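PDB 4ME3: DNA replication licensing factor MCM related protein from Thermoplasma acidophilum, which is the zinc-binding N-terminal domain of an archaeal MCM, a probable ATP-driven helicase that binds single-stranded DNA during replication. Local coordinates for residues R16-W21 / G76-L81; A118-L123 / G238-E243; Q196-Q201 / G226-G231. One frame throughout, in Å; residues are numbered along the deposited sequence.

Contact 1: residues R16-W21 / G76-L81; sequences RIKDLW and GEEVIL
The indole of Trp21 lies with one face against Gly76. The CA of Gly76 sits 3.5 Å from the centroid of the five-membered ring and only 10° off the ring normal, a CH-pi contact over the face. The backbone N of Gly76 is over the same face. Gly76 N comes within 3.4 Å of Trp21 NE1, but both are donors and do not bond. NE1 gives its hydrogen to Tyr72 O instead. Phe61 meets the indole edge-to-face. A CB at Gly76 would run into the indole, consistent with a residue lacking a side chain at this close approach. The contact joins helix 14-27 to helix 69-84 in the helical N-terminal part of the MCM N-terminal domain. The two segments cross at -63°, with axes 9.0 Å apart. One turn on from Gly76, Val79 CG2 packs against Lys18 CB at 3.7 Å and also lies near Trp21 CB. CG2 gets there by standing anti to the carbonyl carbon of Val79. The Lys18 chain runs past it and bends at chi3 (75°) toward Glu78. The salt bridge from Lys18 NZ to Glu78 OE1 is long, at 3.6 Å. Lys18 NZ also has a hydrogen bond to Gln82 OE1.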
ATOM      1  N   ARG A  16      -7.761 -19.093   1.362  1.00 18.46           N
ATOM      2  CA  ARG A  16      -7.546 -19.433   2.763  1.00 17.11           C
ATOM      3  C   ARG A  16      -7.152 -18.204   3.572  1.00 20.13           C
ATOM      4  O   ARG A  16      -7.576 -18.046   4.720  1.00 18.04           O
ATOM      5  CB  ARG A  16      -6.470 -20.510   2.912  1.00 24.91           C
ATOM      6  CG  ARG A  16      -5.946 -20.634   4.337  1.00 35.61           C
ATOM      7  CD  ARG A  16      -5.622 -22.069   4.718  1.00 51.97           C
ATOM      8  NE  ARG A  16      -5.121 -22.159   6.089  1.00 48.55           N
ATOM      9  CZ  ARG A  16      -5.890 -22.236   7.173  1.00 47.61           C
ATOM     10  NH1 ARG A  16      -7.214 -22.237   7.067  1.00 46.64           N
ATOM     11  NH2 ARG A  16      -5.331 -22.312   8.373  1.00 49.67           N
ATOM     12  N   ILE A  17      -6.335 -17.340   2.978  1.00 20.28           N
ATOM     13  CA  ILE A  17      -5.908 -16.123   3.658  1.00 14.98           C
ATOM     14  C   ILE A  17      -7.116 -15.221   3.884  1.00 14.61           C
ATOM     15  O   ILE A  17      -7.294 -14.668   4.969  1.00 14.73           O
ATOM     16  CB  ILE A  17      -4.811 -15.386   2.863  1.00 16.52           C
ATOM     17  CG1 ILE A  17      -3.526 -16.215   2.858  1.00 19.29           C
ATOM     18  CG2 ILE A  17      -4.532 -14.018   3.469  1.00 13.80           C
ATOM     19  CD1 ILE A  17      -2.433 -15.658   1.958  1.00 22.52           C
ATOM     20  N   LYS A  18      -7.960 -15.092   2.865  1.00 16.12           N
ATOM     21  CA  LYS A  18      -9.162 -14.278   2.979  1.00 18.92           C
ATOM     22  C   LYS A  18     -10.113 -14.851   4.031  1.00 18.97           C
ATOM     23  O   LYS A  18     -10.719 -14.102   4.796  1.00 16.49           O
ATOM     24  CB  LYS A  18      -9.862 -14.155   1.625  1.00 17.47           C
ATOM     25  CG  LYS A  18      -9.080 -13.322   0.618  1.00 21.69           C
ATOM     26  CD  LYS A  18      -9.690 -13.381  -0.773  1.00 27.95           C
ATOM     27  CE  LYS A  18     -10.954 -12.549  -0.871  1.00 40.10           C
ATOM     28  NZ  LYS A  18     -11.494 -12.536  -2.260  1.00 50.92           N
ATOM     29  N   ASP A  19     -10.235 -16.174   4.081  1.00 17.79           N
ATOM     30  CA  ASP A  19     -11.083 -16.812   5.085  1.00 20.17           C
ATOM     31  C   ASP A  19     -10.588 -16.494   6.491  1.00 17.55           C
ATOM     32  O   ASP A  19     -11.383 -16.257   7.392  1.00 18.88           O
ATOM     33  CB  ASP A  19     -11.138 -18.328   4.877  1.00 19.11           C
ATOM     34  CG  ASP A  19     -12.075 -18.729   3.754  1.00 34.39           C
ATOM     35  OD1 ASP A  19     -12.974 -17.933   3.409  1.00 42.39           O
ATOM     36  OD2 ASP A  19     -11.919 -19.849   3.221  1.00 47.77           O
ATOM     37  N   LEU A  20      -9.271 -16.484   6.672  1.00 15.30           N
ATOM     38  CA  LEU A  20      -8.682 -16.154   7.966  1.00 13.09           C
ATOM     39  C   LEU A  20      -9.001 -14.709   8.372  1.00 14.58           C
ATOM     40  O   LEU A  20      -9.335 -14.440   9.528  1.00 14.21           O
ATOM     41  CB  LEU A  20      -7.172 -16.397   7.938  1.00 17.23           C
ATOM     42  CG  LEU A  20      -6.765 -17.874   7.949  1.00 20.91           C
ATOM     43  CD1 LEU A  20      -5.320 -18.050   7.513  1.00 24.46           C
ATOM     44  CD2 LEU A  20      -6.975 -18.473   9.326  1.00 22.65           C
ATOM     45  N   TRP A  21      -8.900 -13.780   7.426  1.00 14.30           N
ATOM     46  CA  TRP A  21      -9.265 -12.390   7.698  1.00 11.78           C
ATOM     47  C   TRP A  21     -10.738 -12.275   8.067  1.00 11.86           C
ATOM     48  O   TRP A  21     -11.100 -11.552   8.993  1.00 14.32           O
ATOM     49  CB  TRP A  21      -8.991 -11.498   6.486  1.00 12.36           C
ATOM     50  CG  TRP A  21      -7.575 -11.027   6.370  1.00 13.55           C
ATOM     51  CD1 TRP A  21      -6.685 -11.344   5.385  1.00 14.68           C
ATOM     52  CD2 TRP A  21      -6.884 -10.152   7.269  1.00 12.26           C
ATOM     53  NE1 TRP A  21      -5.483 -10.721   5.616  1.00 12.11           N
ATOM     54  CE2 TRP A  21      -5.579  -9.981   6.765  1.00 10.19           C
ATOM     55  CE3 TRP A  21      -7.240  -9.496   8.448  1.00 11.09           C
ATOM     56  CZ2 TRP A  21      -4.632  -9.177   7.397  1.00 11.42           C
ATOM     57  CZ3 TRP A  21      -6.300  -8.700   9.076  1.00 13.71           C
ATOM     58  CH2 TRP A  21      -5.012  -8.547   8.550  1.00 10.92           C
ATOM     59  N   GLY A  76      -6.679  -8.889   2.979  1.00 14.01           N
ATOM     60  CA  GLY A  76      -7.546  -8.287   3.974  1.00 13.83           C
ATOM     61  C   GLY A  76      -8.365  -7.157   3.381  1.00 12.44           C
ATOM     62  O   GLY A  76      -9.556  -7.027   3.658  1.00 14.75           O
ATOM     63  N   GLU A  77      -7.722  -6.332   2.562  1.00 11.14           N
ATOM     64  CA  GLU A  77      -8.406  -5.224   1.907  1.00 11.42           C
ATOM     65  C   GLU A  77      -9.519  -5.733   0.992  1.00 13.39           C
ATOM     66  O   GLU A  77     -10.618  -5.172   0.973  1.00 15.97           O
ATOM     67  CB  GLU A  77      -7.395  -4.347   1.147  1.00 12.34           C
ATOM     68  CG  GLU A  77      -6.503  -3.538   2.085  1.00 14.49           C
ATOM     69  CD  GLU A  77      -5.273  -2.940   1.419  1.00 22.38           C
ATOM     70  OE1 GLU A  77      -4.998  -3.258   0.241  1.00 21.23           O
ATOM     71  OE2 GLU A  77      -4.570  -2.154   2.095  1.00 18.78           O
ATOM     72  N   GLU A  78      -9.252  -6.807   0.258  1.00 11.81           N
ATOM     73  CA  GLU A  78     -10.258  -7.397  -0.619  1.00 16.53           C
ATOM     74  C   GLU A  78     -11.482  -7.865   0.161  1.00 16.98           C
ATOM     75  O   GLU A  78     -12.612  -7.669  -0.276  1.00 20.04           O
ATOM     76  CB  GLU A  78      -9.673  -8.564  -1.417  1.00 17.94           C
ATOM     77  CG  GLU A  78      -8.715  -8.137  -2.519  1.00 27.91           C
ATOM     78  CD  GLU A  78      -8.244  -9.302  -3.366  1.00 40.54           C
ATOM     79  OE1 GLU A  78      -8.927 -10.349  -3.370  1.00 50.44           O
ATOM     80  OE2 GLU A  78      -7.190  -9.174  -4.023  1.00 45.26           O
ATOM     81  N   VAL A  79     -11.255  -8.482   1.316  1.00 17.10           N
ATOM     82  CA  VAL A  79     -12.355  -8.941   2.158  1.00 16.75           C
ATOM     83  C   VAL A  79     -13.224  -7.767   2.604  1.00 17.16           C
ATOM     84  O   VAL A  79     -14.451  -7.834   2.561  1.00 17.29           O
ATOM     85  CB  VAL A  79     -11.840  -9.703   3.393  1.00 16.74           C
ATOM     86  CG1 VAL A  79     -12.956  -9.893   4.412  1.00 20.33           C
ATOM     87  CG2 VAL A  79     -11.261 -11.045   2.980  1.00 18.87           C
ATOM     88  N   ILE A  80     -12.584  -6.686   3.028  1.00 13.65           N
ATOM     89  CA  ILE A  80     -13.307  -5.486   3.422  1.00 14.23           C
ATOM     90  C   ILE A  80     -14.110  -4.924   2.251  1.00 19.29           C
ATOM     91  O   ILE A  80     -15.281  -4.591   2.399  1.00 15.11           O
ATOM     92  CB  ILE A  80     -12.349  -4.418   3.969  1.00 13.76           C
ATOM     93  CG1 ILE A  80     -11.796  -4.875   5.323  1.00 15.77           C
ATOM     94  CG2 ILE A  80     -13.058  -3.081   4.107  1.00 16.17           C
ATOM     95  CD1 ILE A  80     -10.672  -4.021   5.863  1.00 18.60           C
ATOM     96  N   LEU A  81     -13.487  -4.840   1.082  1.00 16.88           N
ATOM     97  CA  LEU A  81     -14.153  -4.279  -0.092  1.00 18.90           C
ATOM     98  C   LEU A  81     -15.315  -5.147  -0.578  1.00 22.29           C
ATOM     99  O   LEU A  81     -16.366  -4.629  -0.964  1.00 25.75           O
ATOM    100  CB  LEU A  81     -13.149  -4.075  -1.222  1.00 19.43           C
ATOM    101  CG  LEU A  81     -12.181  -2.907  -1.028  1.00 16.04           C
ATOM    102  CD1 LEU A  81     -10.999  -3.026  -1.989  1.00 23.40           C
ATOM    103  CD2 LEU A  81     -12.896  -1.585  -1.228  1.00 20.23           C
TER

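Contact 2: residues A118-L123 / G238-E243; sequences ANIGTL and GILRTE
Leu240 has CG anti to the backbone N (chi1 -170°), which carries CD2 to Asn119 CB at 3.6 Å. With CG1 of Ile120 beside its own backbone N, Ile120 CD1 meets Thr242 CG2 at 3.4 Å, tighter than usual for two carbons. The two side chains cross at about a right angle. Ile120 CG1 also lies near Leu240 CD2. These apolar contacts flank a pair of backbone bonds. Gly121 N donates to Leu240 O at 2.8 Å, with the donor tilted 17° from the carbonyl plane. Leu240 N donates to Thr122 O at 3.1 Å, nearly along the C=O axis. Thr122 O also takes a CA-H...O contact from Ile239 CA. Next along, Leu123 and Ile239 form an antiparallel non-hydrogen-bonded pair. Here strand 123-147 starts beside strand 233-247, within the OB domain.

The approach to this strand is a type II turn from Asn119 to Thr122. Gly121 has phi 89°, where a CB would jam against the preceding carbonyl O. Asn119 O closes the turn with two bonds from Thr122. Thr122 OG1 donates to Asn119 O at 2.6 Å, and Thr122 N donates to the same oxygen. Both donors reach the oxygen from the same face of its plane. Asn119 OD1 bonds to Arg116 N. The Arg241 guanidinium lies with one face over Ile239 CG2, and its NH2 makes a salt bridge to Glu70 at the start of helix 69-84, reaching the helical part.

The two backbone bonds use both the N and the O of Leu240. They fix the turn against the strand through main-chain atoms, while the side chains of Leu240 and Thr242 cover Asn119 and Ile120 with apolar surface.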
ATOM      1  N   ALA A 118      17.963  -9.663   3.725  1.00 14.43           N
ATOM      2  CA  ALA A 118      17.034 -10.654   4.262  1.00 13.54           C
ATOM      3  C   ALA A 118      15.725 -10.004   4.715  1.00 16.19           C
ATOM      4  O   ALA A 118      14.704 -10.677   4.842  1.00 13.63           O
ATOM      5  CB  ALA A 118      17.677 -11.409   5.418  1.00 15.47           C
ATOM      6  N   ASN A 119      15.762  -8.697   4.954  1.00 10.46           N
ATOM      7  CA  ASN A 119      14.576  -7.954   5.386  1.00  8.44           C
ATOM      8  C   ASN A 119      13.683  -7.504   4.234  1.00  8.91           C
ATOM      9  O   ASN A 119      12.552  -7.066   4.452  1.00  8.82           O
ATOM     10  CB  ASN A 119      14.994  -6.726   6.195  1.00 10.16           C
ATOM     11  CG  ASN A 119      15.796  -7.081   7.428  1.00 16.78           C
ATOM     12  OD1 ASN A 119      16.905  -6.584   7.628  1.00 17.67           O
ATOM     13  ND2 ASN A 119      15.242  -7.947   8.266  1.00 18.10           N
ATOM     14  N   ILE A 120      14.191  -7.592   3.010  1.00  9.75           N
ATOM     15  CA  ILE A 120      13.452  -7.093   1.854  1.00  9.56           C
ATOM     16  C   ILE A 120      12.135  -7.840   1.680  1.00 12.71           C
ATOM     17  O   ILE A 120      12.094  -9.072   1.701  1.00 12.62           O
ATOM     18  CB  ILE A 120      14.288  -7.196   0.564  1.00 10.77           C
ATOM     19  CG1 ILE A 120      15.483  -6.246   0.640  1.00 14.08           C
ATOM     20  CG2 ILE A 120      13.435  -6.864  -0.653  1.00 13.20           C
ATOM     21  CD1 ILE A 120      16.502  -6.444  -0.480  1.00 13.37           C
ATOM     22  N   GLY A 121      11.055  -7.079   1.528  1.00  9.47           N
ATOM     23  CA  GLY A 121       9.741  -7.649   1.304  1.00  9.89           C
ATOM     24  C   GLY A 121       8.985  -7.945   2.582  1.00 12.26           C
ATOM     25  O   GLY A 121       7.845  -8.405   2.535  1.00 15.89           O
ATOM     26  N   THR A 122       9.609  -7.678   3.724  1.00  8.10           N
ATOM     27  CA  THR A 122       8.991  -7.959   5.018  1.00  9.38           C
ATOM     28  C   THR A 122       8.566  -6.679   5.730  1.00 10.20           C
ATOM     29  O   THR A 122       8.946  -5.574   5.333  1.00 10.53           O
ATOM     30  CB  THR A 122       9.944  -8.746   5.936  1.00 11.80           C
ATOM     31  OG1 THR A 122      11.002  -7.892   6.393  1.00 11.78           O
ATOM     32  CG2 THR A 122      10.533  -9.939   5.193  1.00 13.13           C
ATOM     33  N   LEU A 123       7.771  -6.841   6.781  1.00  9.97           N
ATOM     34  CA  LEU A 123       7.288  -5.717   7.573  1.00 11.28           C
ATOM     35  C   LEU A 123       8.220  -5.491   8.754  1.00 14.92           C
ATOM     36  O   LEU A 123       8.317  -6.333   9.647  1.00 18.72           O
ATOM     37  CB  LEU A 123       5.862  -6.003   8.058  1.00 11.78           C
ATOM     38  CG  LEU A 123       5.083  -4.863   8.721  1.00 16.54           C
ATOM     39  CD1 LEU A 123       4.987  -3.662   7.820  1.00 22.44           C
ATOM     40  CD2 LEU A 123       3.691  -5.357   9.096  1.00 21.59           C
ATOM     41  N   GLY A 238       6.756  -0.498   8.211  1.00  8.31           N
ATOM     42  CA  GLY A 238       6.569  -0.528   6.775  1.00 10.61           C
ATOM     43  C   GLY A 238       7.193  -1.718   6.088  1.00 12.27           C
ATOM     44  O   GLY A 238       7.879  -2.527   6.714  1.00 13.83           O
ATOM     45  N   ILE A 239       6.937  -1.825   4.792  1.00 11.81           N
ATOM     46  CA  ILE A 239       7.504  -2.889   3.981  1.00  9.02           C
ATOM     47  C   ILE A 239       8.814  -2.407   3.374  1.00 10.09           C
ATOM     48  O   ILE A 239       8.866  -1.359   2.723  1.00  9.46           O
ATOM     49  CB  ILE A 239       6.540  -3.318   2.855  1.00  9.87           C
ATOM     50  CG1 ILE A 239       5.154  -3.612   3.432  1.00 12.83           C
ATOM     51  CG2 ILE A 239       7.096  -4.535   2.129  1.00 12.46           C
ATOM     52  CD1 ILE A 239       4.100  -3.906   2.394  1.00 13.91           C
ATOM     53  N   LEU A 240       9.879  -3.170   3.591  1.00 11.70           N
ATOM     54  CA  LEU A 240      11.170  -2.811   3.029  1.00  9.31           C
ATOM     55  C   LEU A 240      11.193  -3.133   1.538  1.00 12.98           C
ATOM     56  O   LEU A 240      10.937  -4.265   1.130  1.00 13.85           O
ATOM     57  CB  LEU A 240      12.302  -3.535   3.758  1.00 10.44           C
ATOM     58  CG  LEU A 240      13.700  -3.033   3.400  1.00 15.78           C
ATOM     59  CD1 LEU A 240      13.894  -1.605   3.889  1.00 13.48           C
ATOM     60  CD2 LEU A 240      14.759  -3.942   3.976  1.00 16.55           C
ATOM     61  N   ARG A 241      11.496  -2.120   0.733  1.00 12.32           N
ATOM     62  CA  ARG A 241      11.497  -2.249  -0.717  1.00 14.33           C
ATOM     63  C   ARG A 241      12.867  -1.898  -1.276  1.00 14.12           C
ATOM     64  O   ARG A 241      13.724  -1.394  -0.556  1.00 15.66           O
ATOM     65  CB  ARG A 241      10.452  -1.313  -1.328  1.00 17.71           C
ATOM     66  CG  ARG A 241       9.019  -1.676  -0.997  1.00 19.64           C
ATOM     67  CD  ARG A 241       8.712  -3.099  -1.412  1.00 21.03           C
ATOM     68  NE  ARG A 241       7.275  -3.362  -1.455  1.00 24.17           N
ATOM     69  CZ  ARG A 241       6.743  -4.569  -1.614  1.00 31.19           C
ATOM     70  NH1 ARG A 241       7.525  -5.634  -1.738  1.00 34.17           N
ATOM     71  NH2 ARG A 241       5.424  -4.717  -1.640  1.00 31.36           N
ATOM     72  N   THR A 242      13.066  -2.166  -2.563  1.00 15.19           N
ATOM     73  CA  THR A 242      14.318  -1.834  -3.231  1.00 12.65           C
ATOM     74  C   THR A 242      14.065  -0.943  -4.439  1.00 19.62           C
ATOM     75  O   THR A 242      13.038  -1.058  -5.107  1.00 20.33           O
ATOM     76  CB  THR A 242      15.060  -3.095  -3.720  1.00 15.58           C
ATOM     77  OG1 THR A 242      14.224  -3.819  -4.629  1.00 23.47           O
ATOM     78  CG2 THR A 242      15.440  -3.986  -2.556  1.00 19.35           C
ATOM     79  N   GLU A 243      15.014  -0.054  -4.709  1.00 18.60           N
ATOM     80  CA  GLU A 243      14.939   0.831  -5.862  1.00 18.08           C
ATOM     81  C   GLU A 243      16.260   0.768  -6.615  1.00 19.29           C
ATOM     82  O   GLU A 243      17.329   0.764  -6.008  1.00 18.06           O
ATOM     83  CB  GLU A 243      14.649   2.264  -5.417  1.00 21.75           C
ATOM     84  CG  GLU A 243      14.661   3.284  -6.544  1.00 27.54           C
ATOM     85  CD  GLU A 243      13.447   3.180  -7.444  1.00 39.14           C
ATOM     86  OE1 GLU A 243      12.416   2.635  -6.996  1.00 48.45           O
ATOM     87  OE2 GLU A 243      13.521   3.651  -8.599  1.00 55.79           O
TER

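Contact 3: residues Q196-Q201 / G226-G231; sequences QKVEIQ and GLLYPG
Gln196 OE1 accepts a hydrogen bond from Gly226 N at 2.8 Å. The donor stands above the carbonyl plane, 47° out of it, and the N-H...O angle of 143° is bent. Gln196 OE1 also accepts from water 1 at 3.0 Å, and that water accepts from Leu227 N. The amide nitrogen works in a similar way. Gln196 NE2 donates to water 2, which in turn donates to Leu228 O at 2.8 Å. The end of one glutamine thus reaches three successive residues of the loop, one directly and two through water. Beside this polar patch, Val198 CG1 packs on Leu228 CB at 4.0 Å, and the two side chains cross at about a right angle. Leu228 CD1 is close to the same methyl.

The contact lies in the OB domain of the MCM N-terminal region. It joins strand 191-201 to the loop between strands 215-221 and 233-247. Gln196 and Val198 are two apart on the strand, and both point toward this loop. The glutamine spans the distance because its chain is extended beyond CG, with CG anti to the backbone N (chi1 -176°). Without the amide, as with an alanine here, Gly226 N would probably lose its acceptor and each water one of its partners, so that this end of the loop would be less firmly held.

Further out, Gln196 NE2 donates to Thr134 O, which helps fix the turn of the amide. Asn133 ND2 gives a second hydrogen bond to Leu228 O. On the apolar side, Val198 also touches Val130, while Leu228 rests on Val234 and Val264. Water 2 also lies over one face of the Tyr229 ring, offset toward its rim.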
ATOM      1  N   GLN A 196       4.197  11.252  -0.709  1.00 11.17           N
ATOM      2  CA  GLN A 196       5.267  12.110  -0.235  1.00 11.86           C
ATOM      3  C   GLN A 196       6.447  11.225   0.128  1.00 14.87           C
ATOM      4  O   GLN A 196       6.264  10.158   0.709  1.00 12.89           O
ATOM      5  CB  GLN A 196       4.807  12.899   0.989  1.00 12.43           C
ATOM      6  CG  GLN A 196       5.825  13.894   1.511  1.00 13.78           C
ATOM      7  CD  GLN A 196       5.325  14.655   2.716  1.00 15.69           C
ATOM      8  OE1 GLN A 196       4.656  14.094   3.588  1.00 15.88           O
ATOM      9  NE2 GLN A 196       5.645  15.942   2.778  1.00 15.63           N
ATOM     10  N   LYS A 197       7.650  11.655  -0.230  1.00 11.31           N
ATOM     11  CA  LYS A 197       8.849  10.948   0.203  1.00 10.06           C
ATOM     12  C   LYS A 197       9.470  11.707   1.358  1.00 14.68           C
ATOM     13  O   LYS A 197       9.548  12.937   1.338  1.00 14.80           O
ATOM     14  CB  LYS A 197       9.854  10.793  -0.936  1.00 13.40           C
ATOM     15  CG  LYS A 197       9.272  10.176  -2.192  1.00 15.58           C
ATOM     16  CD  LYS A 197      10.368   9.744  -3.147  1.00 23.80           C
ATOM     17  CE  LYS A 197       9.794   9.169  -4.429  1.00 28.40           C
ATOM     18  NZ  LYS A 197      10.871   8.780  -5.384  1.00 29.70           N
ATOM     19  N   VAL A 198       9.905  10.960   2.365  1.00  8.65           N
ATOM     20  CA  VAL A 198      10.470  11.526   3.573  1.00  9.35           C
ATOM     21  C   VAL A 198      11.772  10.810   3.901  1.00 15.73           C
ATOM     22  O   VAL A 198      11.793   9.590   4.065  1.00 15.88           O
ATOM     23  CB  VAL A 198       9.499  11.363   4.759  1.00 10.12           C
ATOM     24  CG1 VAL A 198      10.070  11.982   6.018  1.00 12.44           C
ATOM     25  CG2 VAL A 198       8.142  11.985   4.421  1.00 14.10           C
ATOM     26  N   GLU A 199      12.861  11.561   3.983  1.00 11.38           N
ATOM     27  CA  GLU A 199      14.141  10.969   4.355  1.00 10.98           C
ATOM     28  C   GLU A 199      14.375  11.114   5.846  1.00 12.39           C
ATOM     29  O   GLU A 199      14.293  12.213   6.385  1.00 12.68           O
ATOM     30  CB  GLU A 199      15.291  11.624   3.589  1.00 13.83           C
ATOM     31  CG  GLU A 199      16.650  11.073   3.988  1.00 19.23           C
ATOM     32  CD  GLU A 199      17.783  11.675   3.188  1.00 29.79           C
ATOM     33  OE1 GLU A 199      18.345  10.964   2.329  1.00 31.16           O
ATOM     34  OE2 GLU A 199      18.116  12.855   3.425  1.00 30.14           O
ATOM     35  N   ILE A 200      14.659  10.000   6.516  1.00 10.54           N
ATOM     36  CA  ILE A 200      15.001  10.038   7.931  1.00  9.52           C
ATOM     37  C   ILE A 200      16.454   9.620   8.146  1.00 10.49           C
ATOM     38  O   ILE A 200      17.051   8.953   7.307  1.00 14.13           O
ATOM     39  CB  ILE A 200      14.077   9.142   8.784  1.00 12.92           C
ATOM     40  CG1 ILE A 200      14.218   7.672   8.388  1.00 13.50           C
ATOM     41  CG2 ILE A 200      12.627   9.590   8.644  1.00 13.99           C
ATOM     42  CD1 ILE A 200      13.584   6.721   9.388  1.00 19.20           C
ATOM     43  N   GLN A 201      17.007  10.018   9.282  1.00 14.11           N
ATOM     44  CA  GLN A 201      18.389   9.704   9.613  1.00 15.10           C
ATOM     45  C   GLN A 201      18.470   9.118  11.013  1.00 13.92           C
ATOM     46  O   GLN A 201      17.651   9.432  11.873  1.00 15.28           O
ATOM     47  CB  GLN A 201      19.245  10.969   9.535  1.00 16.19           C
ATOM     48  CG  GLN A 201      20.727  10.714   9.706  1.00 24.55           C
ATOM     49  CD  GLN A 201      21.554  11.969   9.524  1.00 33.39           C
ATOM     50  OE1 GLN A 201      21.079  13.078   9.769  1.00 31.74           O
ATOM     51  NE2 GLN A 201      22.797  11.800   9.083  1.00 33.53           N
ATOM     52  N   GLY A 226       1.938  13.911   4.013  1.00 10.69           N
ATOM     53  CA  GLY A 226       1.802  15.256   4.538  1.00 11.37           C
ATOM     54  C   GLY A 226       1.803  15.340   6.052  1.00 16.54           C
ATOM     55  O   GLY A 226       1.304  16.311   6.614  1.00 19.37           O
ATOM     56  N   LEU A 227       2.370  14.334   6.711  1.00 12.11           N
ATOM     57  CA  LEU A 227       2.367  14.271   8.171  1.00 15.06           C
ATOM     58  C   LEU A 227       3.736  14.538   8.789  1.00 20.11           C
ATOM     59  O   LEU A 227       3.824  14.951   9.944  1.00 18.61           O
ATOM     60  CB  LEU A 227       1.878  12.899   8.641  1.00 16.59           C
ATOM     61  CG  LEU A 227       0.435  12.522   8.296  1.00 17.60           C
ATOM     62  CD1 LEU A 227       0.116  11.124   8.817  1.00 20.09           C
ATOM     63  CD2 LEU A 227      -0.540  13.539   8.856  1.00 20.85           C
ATOM     64  N   LEU A 228       4.802  14.302   8.028  1.00 13.49           N
ATOM     65  CA  LEU A 228       6.151  14.346   8.578  1.00 13.10           C
ATOM     66  C   LEU A 228       6.936  15.559   8.082  1.00 15.39           C
ATOM     67  O   LEU A 228       6.905  15.892   6.894  1.00 17.89           O
ATOM     68  CB  LEU A 228       6.895  13.049   8.243  1.00 14.52           C
ATOM     69  CG  LEU A 228       6.207  11.764   8.720  1.00 13.55           C
ATOM     70  CD1 LEU A 228       7.033  10.528   8.372  1.00 15.80           C
ATOM     71  CD2 LEU A 228       5.945  11.823  10.211  1.00 14.96           C
ATOM     72  N   TYR A 229       7.635  16.209   9.009  1.00 13.84           N
ATOM     73  CA  TYR A 229       8.395  17.419   8.723  1.00 16.19           C
ATOM     74  C   TYR A 229       9.804  17.314   9.306  1.00 13.92           C
ATOM     75  O   TYR A 229      10.039  16.552  10.247  1.00 16.19           O
ATOM     76  CB  TYR A 229       7.692  18.639   9.329  1.00 19.86           C
ATOM     77  CG  TYR A 229       6.268  18.837   8.863  1.00 31.52           C
ATOM     78  CD1 TYR A 229       5.210  18.226   9.523  1.00 29.50           C
ATOM     79  CD2 TYR A 229       5.980  19.645   7.772  1.00 39.61           C
ATOM     80  CE1 TYR A 229       3.905  18.408   9.103  1.00 30.97           C
ATOM     81  CE2 TYR A 229       4.676  19.833   7.344  1.00 33.49           C
ATOM     82  CZ  TYR A 229       3.644  19.214   8.014  1.00 42.20           C
ATOM     83  OH  TYR A 229       2.347  19.399   7.590  1.00 41.24           O
ATOM     84  N   PRO A 230      10.754  18.084   8.754  1.00 15.87           N
ATOM     85  CA  PRO A 230      12.129  18.019   9.261  1.00 18.54           C
ATOM     86  C   PRO A 230      12.227  18.275  10.762  1.00 17.55           C
ATOM     87  O   PRO A 230      11.636  19.226  11.271  1.00 18.85           O
ATOM     88  CB  PRO A 230      12.841  19.120   8.472  1.00 20.86           C
ATOM     89  CG  PRO A 230      12.086  19.196   7.192  1.00 24.28           C
ATOM     90  CD  PRO A 230      10.650  18.931   7.552  1.00 20.31           C
ATOM     91  N   GLY A 231      12.971  17.418  11.455  1.00 15.85           N
ATOM     92  CA  GLY A 231      13.132  17.518  12.892  1.00 19.50           C
ATOM     93  C   GLY A 231      12.251  16.542  13.654  1.00 17.61           C
ATOM     94  O   GLY A 231      12.517  16.243  14.818  1.00 17.04           O
TER
HETATM   95  O   HOH W   1       4.113  12.166   5.782  1.00 16.00           O
HETATM   96  O   HOH W   2       4.850  16.981   5.410  1.00 25.96           O

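From the N terminus, contact 1 closes first. It brings helix 69-84 back onto helix 14-27, across a mostly helical run, and so ties two helices of the N-terminal helical part to each other. The chain then passes into the OB domain, where contact 2 opens at 118-123 and closes only at 238-243. Between these ends lies the zinc site of Cys147, Cys150, Cys169 and Cys172. Contact 3, joining 196-201 to 226-231, lies within the span of contact 2, and none cross. Contacts 2 and 3 both reach one mixed sheet, with centres 19 Å apart. Contacts 1 and 3 lie on opposite sides of the chain's centre, with centres 32 Å apart.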